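Local atomic coordinates of Tat-secreted protein Rv2525c (Mycobacterium tuberculosis, PDB entry 4PMQ), a protein that may act as a peptidoglycan hydrolase with glycosidase activity, and in vitro hydrolyses p-nitrophenyl esters of various acyl chain lengths, preferring the butyrate. Residues W76-A87 with Q121-V132. Residues are numbered along the deposited sequence; the frame is centred on the assembly and turned at random.
Sequences WLGGASAGVQHA and QIVPYLRSWESV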
ATOM      1  N   TRP A  76     -11.486   2.408   6.096  1.00  6.17           N
ATOM      2  CA  TRP A  76     -12.103   3.701   5.752  1.00  8.11           C
ATOM      3  C   TRP A  76     -13.578   3.845   6.208  1.00 10.49           C
ATOM      4  O   TRP A  76     -14.112   4.949   6.144  1.00  9.95           O
ATOM      5  CB  TRP A  76     -12.011   3.890   4.226  1.00  7.18           C
ATOM      6  CG  TRP A  76     -12.624   2.765   3.451  1.00  8.81           C
ATOM      7  CD1 TRP A  76     -12.003   1.635   2.988  1.00 11.03           C
ATOM      8  CD2 TRP A  76     -13.982   2.687   3.022  1.00  8.58           C
ATOM      9  NE1 TRP A  76     -12.902   0.867   2.275  1.00 10.75           N
ATOM     10  CE2 TRP A  76     -14.122   1.496   2.277  1.00 11.83           C
ATOM     11  CE3 TRP A  76     -15.100   3.524   3.178  1.00 10.09           C
ATOM     12  CZ2 TRP A  76     -15.324   1.147   1.656  1.00 11.10           C
ATOM     13  CZ3 TRP A  76     -16.280   3.179   2.549  1.00 12.10           C
ATOM     14  CH2 TRP A  76     -16.392   1.986   1.833  1.00 12.19           C
ATOM     15  N   LEU A  77     -14.215   2.772   6.696  1.00  8.72           N
ATOM     16  CA  LEU A  77     -15.622   2.887   7.093  1.00  8.85           C
ATOM     17  C   LEU A  77     -15.852   3.946   8.173  1.00 12.04           C
ATOM     18  O   LEU A  77     -16.869   4.641   8.112  1.00 13.12           O
ATOM     19  CB  LEU A  77     -16.193   1.540   7.550  1.00  8.77           C
ATOM     20  CG  LEU A  77     -16.289   0.472   6.449  1.00 13.25           C
ATOM     21  CD1 LEU A  77     -16.721  -0.864   7.050  1.00 13.04           C
ATOM     22  CD2 LEU A  77     -17.291   0.895   5.350  1.00 15.58           C
ATOM     23  N   GLY A  78     -14.920   4.062   9.119  1.00  8.77           N
ATOM     24  CA  GLY A  78     -15.013   5.015  10.230  1.00  9.63           C
ATOM     25  C   GLY A  78     -14.648   6.458   9.921  1.00 13.55           C
ATOM     26  O   GLY A  78     -14.596   7.290  10.837  1.00 12.63           O
ATOM     27  N   GLY A  79     -14.408   6.772   8.640  1.00 11.28           N
ATOM     28  CA  GLY A  79     -14.124   8.131   8.200  1.00 11.45           C
ATOM     29  C   GLY A  79     -12.980   8.812   8.939  1.00 12.87           C
ATOM     30  O   GLY A  79     -11.917   8.217   9.127  1.00 10.40           O
ATOM     31  N   ALA A  80     -13.203  10.078   9.367  1.00  9.90           N
ATOM     32  CA  ALA A  80     -12.149  10.911   9.971  1.00  9.51           C
ATOM     33  C   ALA A  80     -11.569  10.303  11.244  1.00 10.60           C
ATOM     34  O   ALA A  80     -10.334  10.242  11.388  1.00  9.67           O
ATOM     35  CB  ALA A  80     -12.668  12.306  10.237  1.00 10.49           C
ATOM     36  N   SER A  81     -12.429   9.861  12.164  1.00  9.95           N
ATOM     37  CA  SER A  81     -11.975   9.285  13.434  1.00 10.44           C
ATOM     38  C   SER A  81     -11.107   8.040  13.164  1.00 15.01           C
ATOM     39  O   SER A  81     -10.003   7.918  13.721  1.00 14.66           O
ATOM     40  CB  SER A  81     -13.169   8.953  14.319  1.00 14.34           C
ATOM     41  OG  SER A  81     -12.724   8.354  15.525  1.00 29.02           O
ATOM     42  N   ALA A  82     -11.568   7.153  12.250  1.00 13.77           N
ATOM     43  CA  ALA A  82     -10.777   5.966  11.902  1.00 12.65           C
ATOM     44  C   ALA A  82      -9.441   6.361  11.246  1.00 13.23           C
ATOM     45  O   ALA A  82      -8.405   5.751  11.508  1.00 11.99           O
ATOM     46  CB  ALA A  82     -11.569   5.051  10.968  1.00 12.62           C
ATOM     47  N   GLY A  83      -9.479   7.365  10.389  1.00 11.65           N
ATOM     48  CA  GLY A  83      -8.284   7.819   9.694  1.00 11.30           C
ATOM     49  C   GLY A  83      -7.154   8.191  10.636  1.00 12.30           C
ATOM     50  O   GLY A  83      -6.006   7.785  10.401  1.00 10.89           O
ATOM     51  N   VAL A  84      -7.450   8.959  11.716  1.00  8.86           N
ATOM     52  CA  VAL A  84      -6.343   9.400  12.583  1.00  8.15           C
ATOM     53  C   VAL A  84      -5.750   8.226  13.348  1.00 10.74           C
ATOM     54  O   VAL A  84      -4.527   8.149  13.457  1.00 10.80           O
ATOM     55  CB  VAL A  84      -6.668  10.596  13.516  1.00 13.69           C
ATOM     56  CG1 VAL A  84      -6.996  11.841  12.702  1.00 13.12           C
ATOM     57  CG2 VAL A  84      -7.785  10.277  14.504  1.00 15.10           C
ATOM     58  N   GLN A  85      -6.600   7.294  13.817  1.00  7.79           N
ATOM     59  CA  GLN A  85      -6.110   6.114  14.538  1.00  9.01           C
ATOM     60  C   GLN A  85      -5.216   5.240  13.625  1.00  9.41           C
ATOM     61  O   GLN A  85      -4.116   4.856  14.021  1.00  9.08           O
ATOM     62  CB  GLN A  85      -7.311   5.295  15.030  1.00 11.01           C
ATOM     63  CG  GLN A  85      -8.123   6.013  16.117  1.00 15.79           C
ATOM     64  CD  GLN A  85      -9.520   5.448  16.291  1.00 45.82           C
ATOM     65  OE1 GLN A  85      -9.927   4.471  15.647  1.00 42.86           O
ATOM     66  NE2 GLN A  85     -10.312   6.092  17.132  1.00 49.46           N
ATOM     67  N   HIS A  86      -5.678   4.963  12.398  1.00  7.08           N
ATOM     68  CA  HIS A  86      -4.891   4.117  11.506  1.00  6.63           C
ATOM     69  C   HIS A  86      -3.619   4.845  11.020  1.00  7.68           C
ATOM     70  O   HIS A  86      -2.544   4.241  10.977  1.00  7.85           O
ATOM     71  CB  HIS A  86      -5.769   3.675  10.323  1.00  7.03           C
ATOM     72  CG  HIS A  86      -6.813   2.683  10.740  1.00  8.87           C
ATOM     73  ND1 HIS A  86      -6.468   1.385  11.141  1.00  9.70           N
ATOM     74  CD2 HIS A  86      -8.159   2.809  10.794  1.00  9.70           C
ATOM     75  CE1 HIS A  86      -7.604   0.793  11.470  1.00  9.27           C
ATOM     76  NE2 HIS A  86      -8.650   1.601  11.260  1.00  9.48           N
ATOM     77  N   ALA A  87      -3.734   6.140  10.690  1.00  5.75           N
ATOM     78  CA  ALA A  87      -2.561   6.882  10.196  1.00  5.14           C
ATOM     79  C   ALA A  87      -1.461   6.986  11.254  1.00  9.07           C
ATOM     80  O   ALA A  87      -0.278   6.841  10.949  1.00  8.28           O
ATOM     81  CB  ALA A  87      -2.984   8.283   9.742  1.00  6.85           C
ATOM     82  N   GLN A 121     -17.341   8.799   3.451  1.00  5.51           N
ATOM     83  CA  GLN A 121     -16.429   8.072   4.352  1.00  5.68           C
ATOM     84  C   GLN A 121     -14.953   8.151   3.919  1.00  9.62           C
ATOM     85  O   GLN A 121     -14.071   8.438   4.742  1.00  8.37           O
ATOM     86  CB  GLN A 121     -16.869   6.599   4.433  1.00  7.00           C
ATOM     87  CG  GLN A 121     -18.271   6.445   5.106  1.00 11.32           C
ATOM     88  CD  GLN A 121     -18.881   5.063   4.970  1.00 27.19           C
ATOM     89  OE1 GLN A 121     -19.485   4.729   3.942  1.00 19.22           O
ATOM     90  NE2 GLN A 121     -18.814   4.247   6.037  1.00 21.64           N
ATOM     91  N   ILE A 122     -14.665   7.866   2.646  1.00  6.26           N
ATOM     92  CA  ILE A 122     -13.255   7.819   2.191  1.00  5.69           C
ATOM     93  C   ILE A 122     -12.595   9.214   2.209  1.00  8.49           C
ATOM     94  O   ILE A 122     -11.442   9.301   2.608  1.00  7.44           O
ATOM     95  CB  ILE A 122     -13.138   7.149   0.800  1.00  7.24           C
ATOM     96  CG1 ILE A 122     -13.621   5.692   0.920  1.00  7.85           C
ATOM     97  CG2 ILE A 122     -11.665   7.216   0.307  1.00  6.23           C
ATOM     98  CD1 ILE A 122     -13.815   4.985  -0.457  1.00  9.75           C
ATOM     99  N   VAL A 123     -13.318  10.274   1.809  1.00  5.70           N
ATOM    100  CA  VAL A 123     -12.751  11.627   1.821  1.00  5.89           C
ATOM    101  C   VAL A 123     -12.324  11.975   3.294  1.00  8.74           C
ATOM    102  O   VAL A 123     -11.131  12.228   3.502  1.00  7.56           O
ATOM    103  CB  VAL A 123     -13.716  12.670   1.196  1.00  9.28           C
ATOM    104  CG1 VAL A 123     -13.297  14.099   1.532  1.00 10.46           C
ATOM    105  CG2 VAL A 123     -13.785  12.478  -0.322  1.00  8.80           C
ATOM    106  N   PRO A 124     -13.191  11.899   4.330  1.00  7.66           N
ATOM    107  CA  PRO A 124     -12.681  12.244   5.673  1.00  7.63           C
ATOM    108  C   PRO A 124     -11.564  11.284   6.105  1.00 10.38           C
ATOM    109  O   PRO A 124     -10.650  11.702   6.828  1.00  8.94           O
ATOM    110  CB  PRO A 124     -13.902  12.159   6.581  1.00  9.68           C
ATOM    111  CG  PRO A 124     -14.986  11.532   5.783  1.00 13.94           C
ATOM    112  CD  PRO A 124     -14.655  11.684   4.331  1.00  9.97           C
ATOM    113  N   TYR A 125     -11.657   9.974   5.697  1.00  7.19           N
ATOM    114  CA  TYR A 125     -10.623   8.983   6.057  1.00  6.90           C
ATOM    115  C   TYR A 125      -9.239   9.425   5.520  1.00  8.85           C
ATOM    116  O   TYR A 125      -8.269   9.558   6.287  1.00  8.79           O
ATOM    117  CB  TYR A 125     -10.988   7.590   5.496  1.00  8.26           C
ATOM    118  CG  TYR A 125      -9.943   6.537   5.795  1.00  7.19           C
ATOM    119  CD1 TYR A 125      -9.761   6.057   7.091  1.00  9.25           C
ATOM    120  CD2 TYR A 125      -9.141   6.010   4.783  1.00  7.27           C
ATOM    121  CE1 TYR A 125      -8.796   5.100   7.381  1.00  7.05           C
ATOM    122  CE2 TYR A 125      -8.159   5.053   5.064  1.00  7.67           C
ATOM    123  CZ  TYR A 125      -7.977   4.618   6.371  1.00 10.99           C
ATOM    124  OH  TYR A 125      -7.007   3.694   6.685  1.00  7.99           O
ATOM    125  N   LEU A 126      -9.185   9.723   4.213  1.00  6.75           N
ATOM    126  CA  LEU A 126      -7.940  10.135   3.549  1.00  7.00           C
ATOM    127  C   LEU A 126      -7.470  11.537   4.016  1.00  8.75           C
ATOM    128  O   LEU A 126      -6.255  11.767   4.120  1.00  6.90           O
ATOM    129  CB  LEU A 126      -8.079  10.070   2.021  1.00  7.24           C
ATOM    130  CG  LEU A 126      -8.199   8.657   1.413  1.00 10.63           C
ATOM    131  CD1 LEU A 126      -8.340   8.724  -0.101  1.00  8.76           C
ATOM    132  CD2 LEU A 126      -7.006   7.744   1.795  1.00 11.27           C
ATOM    133  N   ARG A 127      -8.420  12.455   4.330  1.00  7.13           N
ATOM    134  CA  ARG A 127      -8.038  13.775   4.853  1.00  6.23           C
ATOM    135  C   ARG A 127      -7.359  13.574   6.243  1.00  7.17           C
ATOM    136  O   ARG A 127      -6.395  14.287   6.548  1.00  6.99           O
ATOM    137  CB  ARG A 127      -9.224  14.728   4.931  1.00  9.72           C
ATOM    138  CG  ARG A 127      -9.692  15.218   3.563  1.00  8.30           C
ATOM    139  CD  ARG A 127     -10.836  16.203   3.702  1.00 18.35           C
ATOM    140  NE  ARG A 127     -11.187  16.830   2.424  1.00 22.22           N
ATOM    141  CZ  ARG A 127     -12.351  17.408   2.164  1.00 38.75           C
ATOM    142  NH1 ARG A 127     -13.311  17.425   3.081  1.00 27.67           N
ATOM    143  NH2 ARG A 127     -12.584  17.933   0.967  1.00 30.65           N
ATOM    144  N   SER A 128      -7.842  12.591   7.066  1.00  6.70           N
ATOM    145  CA  SER A 128      -7.178  12.299   8.357  1.00  7.35           C
ATOM    146  C   SER A 128      -5.763  11.808   8.139  1.00  9.99           C
ATOM    147  O   SER A 128      -4.855  12.226   8.870  1.00  9.95           O
ATOM    148  CB  SER A 128      -7.962  11.270   9.158  1.00  9.61           C
ATOM    149  OG  SER A 128      -9.065  11.908   9.766  1.00 10.61           O
ATOM    150  N   TRP A 129      -5.542  10.930   7.117  1.00  6.58           N
ATOM    151  CA  TRP A 129      -4.187  10.510   6.798  1.00  5.76           C
ATOM    152  C   TRP A 129      -3.333  11.745   6.480  1.00  8.30           C
ATOM    153  O   TRP A 129      -2.223  11.859   7.003  1.00  8.07           O
ATOM    154  CB  TRP A 129      -4.178   9.517   5.632  1.00  5.64           C
ATOM    155  CG  TRP A 129      -4.327   8.102   6.093  1.00  6.51           C
ATOM    156  CD1 TRP A 129      -5.487   7.430   6.345  1.00  9.38           C
ATOM    157  CD2 TRP A 129      -3.257   7.189   6.389  1.00  5.98           C
ATOM    158  NE1 TRP A 129      -5.209   6.136   6.746  1.00  8.49           N
ATOM    159  CE2 TRP A 129      -3.850   5.972   6.817  1.00 10.30           C
ATOM    160  CE3 TRP A 129      -1.857   7.286   6.354  1.00  7.31           C
ATOM    161  CZ2 TRP A 129      -3.086   4.841   7.138  1.00  9.90           C
ATOM    162  CZ3 TRP A 129      -1.098   6.165   6.680  1.00  8.70           C
ATOM    163  CH2 TRP A 129      -1.711   4.957   7.050  1.00  9.90           C
ATOM    164  N   GLU A 130      -3.871  12.690   5.657  1.00  4.67           N
ATOM    165  CA  GLU A 130      -3.119  13.917   5.328  1.00  3.79           C
ATOM    166  C   GLU A 130      -2.832  14.769   6.576  1.00  8.24           C
ATOM    167  O   GLU A 130      -1.787  15.422   6.652  1.00  8.90           O
ATOM    168  CB  GLU A 130      -3.899  14.754   4.337  1.00  3.92           C
ATOM    169  CG  GLU A 130      -4.042  14.028   2.990  1.00  6.37           C
ATOM    170  CD  GLU A 130      -4.496  14.996   1.909  1.00 16.10           C
ATOM    171  OE1 GLU A 130      -5.155  15.997   2.259  1.00 15.71           O
ATOM    172  OE2 GLU A 130      -4.177  14.772   0.720  1.00 11.26           O
ATOM    173  N   SER A 131      -3.755  14.766   7.530  1.00  7.52           N
ATOM    174  CA  SER A 131      -3.585  15.548   8.741  1.00  7.09           C
ATOM    175  C   SER A 131      -2.566  14.927   9.670  1.00 11.11           C
ATOM    176  O   SER A 131      -2.085  15.625  10.558  1.00 15.64           O
ATOM    177  CB  SER A 131      -4.906  15.715   9.478  1.00  7.69           C
ATOM    178  OG  SER A 131      -4.721  16.631  10.559  1.00  8.64           O
ATOM    179  N   VAL A 132      -2.289  13.629   9.533  1.00  5.64           N
ATOM    180  CA  VAL A 132      -1.354  12.982  10.449  1.00  5.14           C
ATOM    181  C   VAL A 132       0.047  12.981   9.846  1.00 10.67           C
ATOM    182  O   VAL A 132       0.988  13.472  10.508  1.00 12.45           O
ATOM    183  CB  VAL A 132      -1.821  11.548  10.796  1.00  7.75           C
ATOM    184  CG1 VAL A 132      -0.737  10.794  11.571  1.00  7.52           C
ATOM    185  CG2 VAL A 132      -3.134  11.589  11.596  1.00  7.16           C
TER
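Gln121 and Leu77 start a close pairing of two neighbouring outer helices, 79-96 and 115-133, of a glycoside hydrolase-like domain with a TIM-barrel-type fold; the axes of 79-87 and 121-132 run roughly parallel, 33° apart, and approach to 6.8 Å. The long side chain of Gln121 suits a reach across to the backbone of 76-79: NE2 donates in the carbonyl plane, onto a lone pair of Leu77 O (2.9 Å), while its CB sits at the edge of the Trp76 indole. Over one indole face lies branched Ile122, whose CG1 is 3.5 Å from Trp76 CE3; Trp76 NE1 is hydrogen-bonded to Asp111 OD2. Pro124 has no N-H to bond to the turn before, and the helix kinks there; its CB packs on Ala80 N and the small Ala80 methyl. With CG anti to the backbone N (chi1 178°), the Tyr125 ring enters as a knob among Gly79, Ala82, Gly83 and His86, and one face receives Trp76 CA, 3.7 Å from the ring centroid. Gly83 has no side chain, which lets its CA come within 3.5 Å of Ser128 CB. Short Ser128 donates from OG to Ala80 O (2.6 Å), an acceptor that also takes Val84 N. Trp129 offers a broad face to Ala87, and its NE1 donates a hydrogen bond to Tyr125 OH, linking the two rings, while Tyr66 meets the indole edge-to-face. Finally, Val132 closes on the same alanine, its CB 3.6 Å from Ala87 CB.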